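Local coordinates for lipase (Streptomyces rimosus, PDB 5MAL), which hydrolyses triacylglycerols and other esters, with a preference for medium-length acyl chains, as a secreted serine esterase of the GDSL (SGNH) family, at residues Y4-D9 / T45-T50; D73-T78 / P132-V137; D59-Q64 / D121-A126; S10-V15 / K32-L37. One frame throughout, in Å; residues are numbered along the deposited sequence. Where two conformers were deposited one is given.

Interactions 1 and 2 hold the same parallel sheet: strand 3-8 sits between strands 46-49 and 74-78, and 74-78 is followed by 135-139. Both rest on ladders of backbone hydrogen bonds; interaction 1, at the outer strand 46-49, adds aromatic rings, whereas the more buried interaction 2 adds branched aliphatic side chains. Interaction 3, partly buried, joins two helices by apolar contacts and touches the sheet where Ile-77 meets Val-123. Interaction 4 is fully buried, carries the nucleophile Ser-10 just past the end of strand 3-8, and depends on a hydroxyl pair and close backbone approach. The hydroxyl of Thr-78 ties interaction 2 to Asp-9 of interaction 1 and Ser-12 of interaction 4.

Interaction 1 of 4, residues Y4-D9 / T45-T50; sequences YVALGD and TRFNFT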
loop_
_atom_site.group_PDB
_atom_site.type_symbol
_atom_site.label_atom_id
_atom_site.label_comp_id
_atom_site.label_asym_id
_atom_site.label_seq_id
_atom_site.Cartn_x
_atom_site.Cartn_y
_atom_site.Cartn_z
ATOM N N TYR A 4 16.116 9.273 0.843
ATOM C CA TYR A 4 14.990 8.411 0.554
ATOM C C TYR A 4 13.771 8.987 1.250
ATOM O O TYR A 4 13.766 9.141 2.471
ATOM C CB TYR A 4 15.306 6.992 1.040
ATOM C CG TYR A 4 14.161 6.001 1.018
ATOM C CD1 TYR A 4 13.155 6.068 0.055
ATOM C CD2 TYR A 4 14.091 4.977 1.973
ATOM C CE1 TYR A 4 12.116 5.123 0.032
ATOM C CE2 TYR A 4 13.049 4.060 1.966
ATOM C CZ TYR A 4 12.073 4.135 0.994
ATOM O OH TYR A 4 11.046 3.224 0.977
ATOM N N VAL A 5 12.752 9.346 0.480
ATOM C CA VAL A 5 11.481 9.701 1.102
ATOM C C VAL A 5 10.475 8.593 0.871
ATOM O O VAL A 5 10.214 8.206 -0.270
ATOM C CB VAL A 5 10.899 10.995 0.565
ATOM C CG1 VAL A 5 9.579 11.297 1.278
ATOM C CG2 VAL A 5 11.903 12.154 0.748
ATOM N N ALA A 6 9.906 8.093 1.959
ATOM C CA ALA A 6 8.903 7.044 1.859
ATOM C C ALA A 6 7.537 7.603 2.218
ATOM O O ALA A 6 7.259 7.925 3.369
ATOM C CB ALA A 6 9.263 5.885 2.752
ATOM N N LEU A 7 6.698 7.706 1.198
ATOM C CA LEU A 7 5.355 8.260 1.296
ATOM C C LEU A 7 4.315 7.178 1.338
ATOM O O LEU A 7 4.586 6.027 1.009
ATOM C CB LEU A 7 5.041 9.127 0.077
ATOM C CG LEU A 7 6.076 10.154 -0.331
ATOM C CD1 LEU A 7 5.694 10.602 -1.714
ATOM C CD2 LEU A 7 6.044 11.292 0.677
ATOM N N GLY A 8 3.098 7.568 1.677
ATOM C CA GLY A 8 1.981 6.691 1.437
ATOM C C GLY A 8 1.113 6.411 2.629
ATOM O O GLY A 8 1.090 7.187 3.596
ATOM N N ASP A 9 0.390 5.292 2.543
ATOM C CA ASP A 9 -0.598 4.939 3.547
ATOM C C ASP A 9 -0.063 3.834 4.427
ATOM O O ASP A 9 1.138 3.711 4.595
ATOM C CB ASP A 9 -1.915 4.528 2.904
ATOM C CG ASP A 9 -1.751 3.444 1.858
ATOM O OD1 ASP A 9 -0.762 2.676 1.909
ATOM O OD2 ASP A 9 -2.636 3.354 0.989
ATOM N N THR A 45 21.516 5.849 4.396
ATOM C CA THR A 45 20.228 6.367 3.962
ATOM C C THR A 45 19.766 7.509 4.846
ATOM O O THR A 45 19.574 7.340 6.047
ATOM C CB THR A 45 19.138 5.281 3.970
ATOM O OG1 THR A 45 19.543 4.201 3.123
ATOM C CG2 THR A 45 17.831 5.851 3.439
ATOM N N ARG A 46 19.607 8.679 4.248
ATOM C CA ARG A 46 18.921 9.769 4.918
ATOM C C ARG A 46 17.441 9.502 4.699
ATOM O O ARG A 46 16.898 9.757 3.628
ATOM C CB ARG A 46 19.349 11.126 4.362
ATOM C CG ARG A 46 19.357 12.237 5.391
ATOM C CD ARG A 46 19.998 13.494 4.826
ATOM N NE ARG A 46 21.118 13.173 3.944
ATOM C CZ ARG A 46 21.955 14.073 3.438
ATOM N NH1 ARG A 46 21.800 15.359 3.726
ATOM N NH2 ARG A 46 22.947 13.685 2.646
ATOM N N PHE A 47 16.813 8.958 5.728
ATOM C CA PHE A 47 15.509 8.331 5.612
ATOM C C PHE A 47 14.385 9.224 6.128
ATOM O O PHE A 47 14.169 9.357 7.331
ATOM C CB PHE A 47 15.557 7.000 6.364
ATOM C CG PHE A 47 14.276 6.226 6.353
ATOM C CD1 PHE A 47 13.517 6.095 5.197
ATOM C CD2 PHE A 47 13.853 5.584 7.504
ATOM C CE1 PHE A 47 12.342 5.351 5.214
ATOM C CE2 PHE A 47 12.687 4.843 7.516
ATOM C CZ PHE A 47 11.940 4.727 6.372
ATOM N N ASN A 48 13.654 9.829 5.206
ATOM C CA ASN A 48 12.506 10.634 5.580
ATOM C C ASN A 48 11.210 9.862 5.374
ATOM O O ASN A 48 10.718 9.722 4.253
ATOM C CB ASN A 48 12.499 11.950 4.800
ATOM C CG ASN A 48 13.386 13.005 5.450
ATOM O OD1 ASN A 48 13.095 13.493 6.544
ATOM N ND2 ASN A 48 14.470 13.345 4.789
ATOM N N PHE A 49 10.670 9.374 6.483
ATOM C CA PHE A 49 9.566 8.438 6.455
ATOM C C PHE A 49 8.305 9.171 6.844
ATOM O O PHE A 49 8.093 9.428 8.031
ATOM C CB PHE A 49 9.880 7.293 7.420
ATOM C CG PHE A 49 9.023 6.066 7.260
ATOM C CD1 PHE A 49 8.165 5.903 6.178
ATOM C CD2 PHE A 49 9.158 5.024 8.173
ATOM C CE1 PHE A 49 7.398 4.735 6.039
ATOM C CE2 PHE A 49 8.420 3.850 8.037
ATOM C CZ PHE A 49 7.540 3.702 6.966
ATOM N N THR A 50 7.486 9.520 5.859
ATOM C CA THR A 50 6.305 10.332 6.127
ATOM C C THR A 50 5.003 9.585 5.826
ATOM O O THR A 50 3.914 10.122 6.009
ATOM C CB THR A 50 6.335 11.647 5.323
ATOM O OG1 THR A 50 6.433 11.355 3.926
ATOM C CG2 THR A 50 7.523 12.486 5.747
#
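The rings of Tyr-4 and Phe-47 lie side by side on adjacent parallel strands, the two strands of a beta-alpha-beta crossover through helix 34-40 at one edge of the SGNH sheet. Both side chains leave the same face, and with CG anti to the backbone nitrogen in each (chi1 171° and 179°) the rings lean the same way. Their planes lie at 23°, but the rings are slid apart and barely overlap, with Tyr-4 CD2 3.5 Å from Phe-47 CD1. Thr-45 CG2 reaches the edge of the Tyr-4 ring. Further along this face Ala-6 CB is 3.6 Å from Phe-49 CD1, while Ala-6 O lies in plane at the edge of the Phe-49 ring. On the reverse face Val-5 CG2 meets Asn-48 CB at 4.1 Å; past the end of strand 46-49, Leu-7 CD2 lies alongside Thr-50 OG1, whose hydroxyl is bonded to Gln-64 O. Tyr-4 and Ala-6 each give and accept one backbone bond, from Tyr-4 N to Arg-46 O (2.9 Å) at one end to Thr-50 N with Ala-6 O (3.0 Å) at the other. Exchanging Tyr-4 for an alanine would probably leave Phe-47 without its aromatic neighbour across the strands and the buried Ser-76 OG without its phenol partner. Strand 74-78 flanks 3-8 across from 46-49, and helix 34-40 covers the aromatic face with Pro-35 and Trp-38, the latter edge-to-face on Tyr-4.

Interaction 2 of 4, residues D73-T78 / P132-V137; sequences DLVSIT and PAAQVV
Val-75 and Val-137 lie on neighbouring parallel strands, the two ends of a beta-alpha-beta crossover whose connection runs through helices 86-96 and 98-130. Val-137 N meets Val-75 O at 2.7 Å, almost straight at the hydrogen (173°). Val-75 N in turn gives to Gln-135 O at 2.9 Å, in the carbonyl plane, which leaves both backbone polar atoms of Val-75 engaged with the same strand. Its side chain goes to the other face from that of Val-137: CG2, beside the backbone nitrogen, comes 4.0 Å from Ala-134 CB, and CB faces Val-136 CG2. Asp-73, at the start of the ladder, contributes its carbonyl. Gln-135 N approaches Asp-73 O at 2.8 Å from well above the carbonyl plane, while Ala-134 CA adds a CA-H...O contact to the same oxygen. The Asp-73 carboxylate takes no part across the contact and accepts from Asp-3 N through OD2, a link to strand 3-8. At the other end Ile-77 N reaches Val-137 O at 3.1 Å. On its own face the Val-137 side chain also packs on Ala-233, and Leu-74 crosses it obliquely, with Leu-74 CD1 3.9 Å from Val-137 CG2 and 3.4 Å from Gln-135 O.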
loop_
_atom_site.group_PDB
_atom_site.type_symbol
_atom_site.label_atom_id
_atom_site.label_comp_id
_atom_site.label_asym_id
_atom_site.label_seq_id
_atom_site.Cartn_x
_atom_site.Cartn_y
_atom_site.Cartn_z
ATOM N N ASP A 73 16.739 11.322 -3.641
ATOM C CA ASP A 73 17.266 10.311 -4.568
ATOM C C ASP A 73 16.260 9.218 -4.865
ATOM O O ASP A 73 16.257 8.626 -5.950
ATOM C CB ASP A 73 18.524 9.661 -3.990
ATOM C CG ASP A 73 19.643 10.657 -3.791
ATOM O OD1 ASP A 73 20.334 10.974 -4.776
ATOM O OD2 ASP A 73 19.808 11.139 -2.653
ATOM N N LEU A 74 15.462 8.898 -3.856
ATOM C CA LEU A 74 14.512 7.800 -3.962
ATOM C C LEU A 74 13.199 8.187 -3.314
ATOM O O LEU A 74 13.180 8.745 -2.220
ATOM C CB LEU A 74 15.084 6.540 -3.308
ATOM C CG LEU A 74 14.216 5.279 -3.252
ATOM C CD1 LEU A 74 13.887 4.759 -4.656
ATOM C CD2 LEU A 74 14.882 4.185 -2.423
ATOM N N VAL A 75 12.101 7.927 -4.013
ATOM C CA VAL A 75 10.787 8.095 -3.430
ATOM C C VAL A 75 10.028 6.786 -3.592
ATOM O O VAL A 75 10.001 6.210 -4.679
ATOM C CB VAL A 75 9.988 9.235 -4.097
ATOM C CG1 VAL A 75 8.582 9.311 -3.520
ATOM C CG2 VAL A 75 10.709 10.559 -3.935
ATOM N N SER A 76 9.431 6.303 -2.513
ATOM C CA SER A 76 8.524 5.169 -2.629
ATOM C C SER A 76 7.134 5.591 -2.189
ATOM O O SER A 76 6.977 6.501 -1.376
ATOM C CB SER A 76 8.996 3.970 -1.801
ATOM O OG SER A 76 9.107 4.304 -0.431
ATOM N N ILE A 77 6.115 4.911 -2.695
ATOM C CA ILE A 77 4.770 5.240 -2.258
ATOM C C ILE A 77 3.794 4.110 -2.528
ATOM O O ILE A 77 3.900 3.422 -3.540
ATOM C CB ILE A 77 4.278 6.537 -2.943
ATOM C CG1 ILE A 77 2.943 6.993 -2.343
ATOM C CG2 ILE A 77 4.211 6.354 -4.470
ATOM C CD1 ILE A 77 2.561 8.419 -2.737
ATOM N N THR A 78 2.903 3.882 -1.569
ATOM C CA THR A 78 1.644 3.189 -1.811
ATOM C C THR A 78 0.578 4.203 -1.426
ATOM O O THR A 78 0.614 4.744 -0.341
ATOM C CB THR A 78 1.468 1.879 -0.985
ATOM O OG1 THR A 78 1.548 2.177 0.409
ATOM C CG2 THR A 78 2.535 0.853 -1.330
ATOM N N PRO A 132 12.875 15.946 -9.255
ATOM C CA PRO A 132 13.024 15.534 -10.659
ATOM C C PRO A 132 14.111 14.486 -10.881
ATOM O O PRO A 132 14.045 13.743 -11.854
ATOM C CB PRO A 132 13.383 16.848 -11.365
ATOM C CG PRO A 132 14.074 17.651 -10.302
ATOM C CD PRO A 132 13.356 17.322 -9.029
ATOM N N ALA A 133 15.096 14.411 -9.992
ATOM C CA ALA A 133 16.168 13.438 -10.175
ATOM C C ALA A 133 15.869 12.144 -9.437
ATOM O O ALA A 133 16.560 11.137 -9.617
ATOM C CB ALA A 133 17.499 14.019 -9.710
ATOM N N ALA A 134 14.841 12.168 -8.595
ATOM C CA ALA A 134 14.573 11.018 -7.747
ATOM C C ALA A 134 14.119 9.844 -8.586
ATOM O O ALA A 134 13.343 9.993 -9.539
ATOM C CB ALA A 134 13.513 11.354 -6.670
ATOM N N GLN A 135 14.647 8.677 -8.265
ATOM C CA GLN A 135 14.071 7.438 -8.773
ATOM C C GLN A 135 12.816 7.204 -7.955
ATOM O O GLN A 135 12.851 7.253 -6.722
ATOM C CB GLN A 135 15.027 6.242 -8.657
ATOM C CG GLN A 135 16.245 6.246 -9.595
ATOM C CD GLN A 135 15.917 6.006 -11.078
ATOM O OE1 GLN A 135 15.160 6.759 -11.705
ATOM N NE2 GLN A 135 16.517 4.966 -11.647
ATOM N N VAL A 136 11.697 6.977 -8.628
ATOM C CA VAL A 136 10.428 6.873 -7.933
ATOM C C VAL A 136 9.849 5.489 -8.108
ATOM O O VAL A 136 9.735 4.991 -9.226
ATOM C CB VAL A 136 9.439 7.936 -8.432
ATOM C CG1 VAL A 136 8.145 7.868 -7.675
ATOM C CG2 VAL A 136 10.042 9.322 -8.260
ATOM N N VAL A 137 9.518 4.851 -6.992
ATOM C CA VAL A 137 8.945 3.520 -7.049
ATOM C C VAL A 137 7.550 3.555 -6.459
ATOM O O VAL A 137 7.374 3.791 -5.255
ATOM C CB VAL A 137 9.778 2.492 -6.274
ATOM C CG1 VAL A 137 9.250 1.081 -6.563
ATOM C CG2 VAL A 137 11.246 2.612 -6.625
#

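Interaction 3 of 4, residues D59-Q64 / D121-A126; sequences DVLAKQ and DQVYDA
Val-60 and Val-123 both hold CG1 anti to the backbone nitrogen (chi1 175° and 176°), and these two methyl groups face each other, Val-60 CG1 lying 3.9 Å from Val-123 CG1, with the side chains crossing at about a right angle. Leu-61 takes a different course: its CG is anti to the carbonyl carbon, and the extended second torsion carries the forked end across to helix 121-126. There the two methyls divide the work. Leu-61 CD1 touches Gln-122 CB at 4.1 Å, while Leu-61 CD2 rests on the backbone, 3.9 Å from Gln-122 O. The same CD2 has Val-123 CG2 and Ala-126 CB as more distant apolar neighbours, the latter at 4.3 Å from Leu-61 CD2. The contact belongs to one helical layer of the alpha/beta/alpha sandwich of SGNH hydrolases, where helix 57-64 leads from strand 46-49 to strand 74-78, and helix 98-130 leads into strand 135-139. The axes of the two segments come no nearer than 10.0 Å and run at 39°, which fits a modest interface reached by side-chain ends. Toward the sheet Val-123 CG1 also touches Ile-77 CD1, and Val-60 packs on Ile-79. Charged groups keep to other sides of the helices: Lys-63 NZ pairs with Asp-59 OD1 within its own turn, and Asp-121 OD1 is held by both Arg-177 and His-181. At the end of 59-64, Gln-64 OE1 accepts from Gly-8 N of strand 3-8.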
loop_
_atom_site.group_PDB
_atom_site.type_symbol
_atom_site.label_atom_id
_atom_site.label_comp_id
_atom_site.label_asym_id
_atom_site.label_seq_id
_atom_site.Cartn_x
_atom_site.Cartn_y
_atom_site.Cartn_z
ATOM N N ASP A 59 -3.926 13.635 1.860
ATOM C CA ASP A 59 -3.093 13.657 3.049
ATOM C C ASP A 59 -1.627 13.642 2.656
ATOM O O ASP A 59 -0.791 14.242 3.324
ATOM C CB ASP A 59 -3.427 12.473 3.947
ATOM C CG ASP A 59 -4.877 12.471 4.362
ATOM O OD1 ASP A 59 -5.306 13.470 4.980
ATOM O OD2 ASP A 59 -5.593 11.507 4.031
ATOM N N VAL A 60 -1.319 12.949 1.566
ATOM C CA VAL A 60 0.047 12.940 1.077
ATOM C C VAL A 60 0.423 14.375 0.696
ATOM O O VAL A 60 1.495 14.866 1.060
ATOM C CB VAL A 60 0.236 11.989 -0.125
ATOM C CG1 VAL A 60 1.637 12.113 -0.665
ATOM C CG2 VAL A 60 -0.033 10.534 0.295
ATOM N N LEU A 61 -0.490 15.051 0.012
ATOM C CA LEU A 61 -0.269 16.441 -0.404
ATOM C C LEU A 61 -0.138 17.389 0.789
ATOM O O LEU A 61 0.721 18.271 0.806
ATOM C CB LEU A 61 -1.411 16.895 -1.309
ATOM C CG LEU A 61 -1.521 16.149 -2.642
ATOM C CD1 LEU A 61 -2.770 16.556 -3.399
ATOM C CD2 LEU A 61 -0.296 16.409 -3.474
ATOM N N ALA A 62 -0.974 17.189 1.802
ATOM C CA ALA A 62 -1.024 18.114 2.934
ATOM C C ALA A 62 0.043 17.882 4.002
ATOM O O ALA A 62 0.431 18.816 4.693
ATOM C CB ALA A 62 -2.409 18.059 3.584
ATOM N N LYS A 63 0.507 16.646 4.154
ATOM C CA LYS A 63 1.292 16.305 5.329
ATOM C C LYS A 63 2.604 15.592 5.021
ATOM O O LYS A 63 3.476 15.533 5.887
ATOM C CB LYS A 63 0.473 15.422 6.288
ATOM C CG LYS A 63 -0.669 16.135 7.034
ATOM C CD LYS A 63 -1.289 15.235 8.108
ATOM C CE LYS A 63 -1.854 13.952 7.504
ATOM N NZ LYS A 63 -3.270 13.664 7.895
ATOM N N GLN A 64 2.738 15.029 3.818
ATOM C CA GLN A 64 3.817 14.056 3.571
ATOM C C GLN A 64 4.929 14.474 2.613
ATOM O O GLN A 64 6.008 13.879 2.621
ATOM C CB GLN A 64 3.226 12.752 3.040
ATOM C CG GLN A 64 2.196 12.104 3.957
ATOM C CD GLN A 64 1.900 10.689 3.520
ATOM O OE1 GLN A 64 2.580 10.161 2.637
ATOM N NE2 GLN A 64 0.899 10.061 4.135
ATOM N N ASP A 121 -2.369 11.455 -10.148
ATOM C CA ASP A 121 -1.663 12.483 -10.900
ATOM C C ASP A 121 -1.322 13.674 -10.019
ATOM O O ASP A 121 -0.236 14.237 -10.133
ATOM C CB ASP A 121 -2.486 12.942 -12.105
ATOM C CG ASP A 121 -2.402 11.985 -13.261
ATOM O OD1 ASP A 121 -1.407 11.229 -13.346
ATOM O OD2 ASP A 121 -3.321 12.000 -14.105
ATOM N N GLN A 122 -2.247 14.057 -9.142
ATOM C CA GLN A 122 -2.005 15.154 -8.215
ATOM C C GLN A 122 -0.742 14.914 -7.415
ATOM O O GLN A 122 0.121 15.790 -7.306
ATOM C CB GLN A 122 -3.190 15.340 -7.271
ATOM C CG GLN A 122 -4.364 16.035 -7.904
ATOM C CD GLN A 122 -5.450 16.317 -6.900
ATOM O OE1 GLN A 122 -5.990 15.400 -6.271
ATOM N NE2 GLN A 122 -5.761 17.592 -6.714
ATOM N N VAL A 123 -0.635 13.711 -6.861
ATOM C CA VAL A 123 0.533 13.373 -6.078
ATOM C C VAL A 123 1.746 13.253 -6.987
ATOM O O VAL A 123 2.821 13.768 -6.668
ATOM C CB VAL A 123 0.332 12.058 -5.305
ATOM C CG1 VAL A 123 1.619 11.681 -4.572
ATOM C CG2 VAL A 123 -0.822 12.193 -4.328
ATOM N N TYR A 124 1.585 12.564 -8.111
ATOM C CA TYR A 124 2.752 12.246 -8.930
ATOM C C TYR A 124 3.308 13.527 -9.564
ATOM O O TYR A 124 4.519 13.658 -9.735
ATOM C CB TYR A 124 2.423 11.220 -10.012
ATOM C CG TYR A 124 1.989 9.852 -9.513
ATOM C CD1 TYR A 124 2.009 9.522 -8.157
ATOM C CD2 TYR A 124 1.571 8.885 -10.416
ATOM C CE1 TYR A 124 1.592 8.254 -7.726
ATOM C CE2 TYR A 124 1.162 7.646 -10.009
ATOM C CZ TYR A 124 1.177 7.326 -8.677
ATOM O OH TYR A 124 0.749 6.073 -8.336
ATOM N N ASP A 125 2.420 14.462 -9.905
ATOM C CA ASP A 125 2.847 15.769 -10.409
ATOM C C ASP A 125 3.712 16.482 -9.380
ATOM O O ASP A 125 4.698 17.152 -9.719
ATOM C CB ASP A 125 1.651 16.665 -10.734
ATOM C CG ASP A 125 0.983 16.315 -12.034
ATOM O OD1 ASP A 125 1.570 15.581 -12.856
ATOM O OD2 ASP A 125 -0.144 16.802 -12.237
ATOM N N ALA A 126 3.311 16.377 -8.121
ATOM C CA ALA A 126 4.064 17.015 -7.054
ATOM C C ALA A 126 5.453 16.389 -6.977
ATOM O O ALA A 126 6.460 17.086 -6.890
ATOM C CB ALA A 126 3.335 16.896 -5.753
#

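Interaction 4 of 4, residues S10-V15 / K32-L37; sequences SYSSGV and KSYPAL
Gly-14 and Ser-33 bring the two backbones closest, CA to CA at 4.4 Å, where the short helix 10-13, which opens with the nucleophile Ser-10 of the GDSL motif, meets the start of helix 34-40. Gly-14 leaves the helix with positive phi (99°), and a side chain there would collide with Ser-33 CB. Ser-33 is the N-cap: its OG accepts from Ala-36 N at 3.3 Å and is also bonded to Ser-30 O, while its CB sits 3.2 Å from Ser-13 O. Tyr-34 holds CG between the backbone nitrogen and the carbonyl carbon (chi1 70°), which brings the ring alongside helix 10-13. Tyr-11 O, hydrogen-bonded to Gln-222 NE2, lies at the ring edge, 3.5 Å from Tyr-34 CE2, and the phenol OH of Tyr-34 and Ser-12 OG share a hydrogen bond of 2.7 Å. A phenylalanine in place of Tyr-34 would probably deprive Ser-12 OG of this mate and leave it to rely more on Thr-78 OG1. Close by, Ser-10 OG is bonded to His-216 NE2, probably its catalytic partner, and the Tyr-11 ring stacks on that imidazole. Pro-35 closes the contact, its CD against Ser-12 O at 3.2 Å.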
loop_
_atom_site.group_PDB
_atom_site.type_symbol
_atom_site.label_atom_id
_atom_site.label_comp_id
_atom_site.label_asym_id
_atom_site.label_seq_id
_atom_site.Cartn_x
_atom_site.Cartn_y
_atom_site.Cartn_z
ATOM N N SER A 10 -0.962 3.026 4.970
ATOM C CA SER A 10 -0.598 2.083 6.005
ATOM C C SER A 10 0.195 0.914 5.442
ATOM O O SER A 10 0.883 0.216 6.184
ATOM C CB SER A 10 -1.854 1.585 6.698
ATOM O OG SER A 10 -2.810 1.236 5.716
ATOM N N TYR A 11 0.079 0.673 4.137
ATOM C CA TYR A 11 0.847 -0.432 3.547
ATOM C C TYR A 11 2.309 -0.045 3.447
ATOM O O TYR A 11 3.184 -0.907 3.315
ATOM C CB TYR A 11 0.293 -0.837 2.183
ATOM C CG TYR A 11 -1.006 -1.573 2.347
ATOM C CD1 TYR A 11 -2.156 -0.886 2.692
ATOM C CD2 TYR A 11 -1.075 -2.953 2.228
ATOM C CE1 TYR A 11 -3.339 -1.538 2.889
ATOM C CE2 TYR A 11 -2.274 -3.623 2.432
ATOM C CZ TYR A 11 -3.397 -2.897 2.766
ATOM O OH TYR A 11 -4.608 -3.520 2.959
ATOM N N SER A 12 2.569 1.256 3.495
ATOM C CA SER A 12 3.940 1.734 3.451
ATOM C C SER A 12 4.423 2.025 4.851
ATOM O O SER A 12 5.586 1.798 5.158
ATOM C CB SER A 12 4.083 2.987 2.587
ATOM O OG SER A 12 3.895 2.659 1.226
ATOM N N SER A 13 3.545 2.564 5.690
ATOM C CA SER A 13 3.949 2.853 7.065
ATOM C C SER A 13 4.201 1.545 7.792
ATOM O O SER A 13 5.073 1.470 8.648
ATOM C CB SER A 13 2.894 3.680 7.811
ATOM O OG SER A 13 1.827 2.863 8.280
ATOM N N GLY A 14 3.441 0.516 7.439
ATOM C CA GLY A 14 3.659 -0.802 8.005
ATOM C C GLY A 14 2.729 -1.162 9.145
ATOM O O GLY A 14 3.102 -1.913 10.032
ATOM N N VAL A 15 1.525 -0.612 9.134
ATOM C CA VAL A 15 0.485 -1.068 10.048
ATOM C C VAL A 15 0.386 -2.574 9.906
ATOM O O VAL A 15 0.292 -3.080 8.796
ATOM C CB VAL A 15 -0.862 -0.396 9.740
ATOM C CG1 VAL A 15 -1.997 -1.010 10.567
ATOM C CG2 VAL A 15 -0.740 1.091 9.987
ATOM N N LYS A 32 9.620 -2.370 10.879
ATOM C CA LYS A 32 9.627 -3.567 10.052
ATOM C C LYS A 32 8.844 -3.355 8.760
ATOM O O LYS A 32 8.603 -4.298 8.010
ATOM C CB LYS A 32 9.058 -4.755 10.820
ATOM C CG LYS A 32 9.892 -5.116 12.036
ATOM C CD LYS A 32 9.431 -6.407 12.680
ATOM C CE LYS A 32 10.154 -6.633 13.999
ATOM N NZ LYS A 32 11.597 -6.912 13.801
ATOM N N SER A 33 8.455 -2.113 8.507
ATOM C CA SER A 33 7.852 -1.736 7.226
ATOM C C SER A 33 8.879 -1.814 6.106
ATOM O O SER A 33 10.085 -1.711 6.362
ATOM C CB SER A 33 7.310 -0.315 7.300
ATOM O OG SER A 33 8.393 0.588 7.443
ATOM N N TYR A 34 8.443 -1.951 4.854
ATOM C CA TYR A 34 9.473 -2.104 3.827
ATOM C C TYR A 34 10.357 -0.842 3.722
ATOM O O TYR A 34 11.548 -0.971 3.504
ATOM C CB TYR A 34 8.874 -2.485 2.459
ATOM C CG TYR A 34 8.094 -1.398 1.784
ATOM C CD1 TYR A 34 8.736 -0.460 0.971
ATOM C CD2 TYR A 34 6.715 -1.324 1.922
ATOM C CE1 TYR A 34 8.024 0.539 0.357
ATOM C CE2 TYR A 34 5.990 -0.332 1.301
ATOM C CZ TYR A 34 6.658 0.600 0.523
ATOM O OH TYR A 34 5.974 1.602 -0.102
ATOM N N PRO A 35 9.799 0.382 3.923
ATOM C CA PRO A 35 10.763 1.481 3.830
ATOM C C PRO A 35 11.793 1.475 4.943
ATOM O O PRO A 35 12.956 1.746 4.681
ATOM C CB PRO A 35 9.877 2.731 3.939
ATOM C CG PRO A 35 8.556 2.286 3.425
ATOM C CD PRO A 35 8.422 0.909 4.017
ATOM N N ALA A 36 11.374 1.171 6.162
ATOM C CA ALA A 36 12.316 1.141 7.272
ATOM C C ALA A 36 13.343 0.023 7.070
ATOM O O ALA A 36 14.529 0.199 7.343
ATOM C CB ALA A 36 11.586 0.965 8.580
ATOM N N LEU A 37 12.890 -1.129 6.586
ATOM C CA LEU A 37 13.811 -2.219 6.286
ATOM C C LEU A 37 14.800 -1.838 5.188
ATOM O O LEU A 37 15.988 -2.189 5.241
ATOM C CB LEU A 37 13.046 -3.472 5.872
ATOM C CG LEU A 37 12.197 -4.135 6.959
ATOM C CD1 LEU A 37 11.445 -5.306 6.353
ATOM C CD2 LEU A 37 13.061 -4.596 8.122
#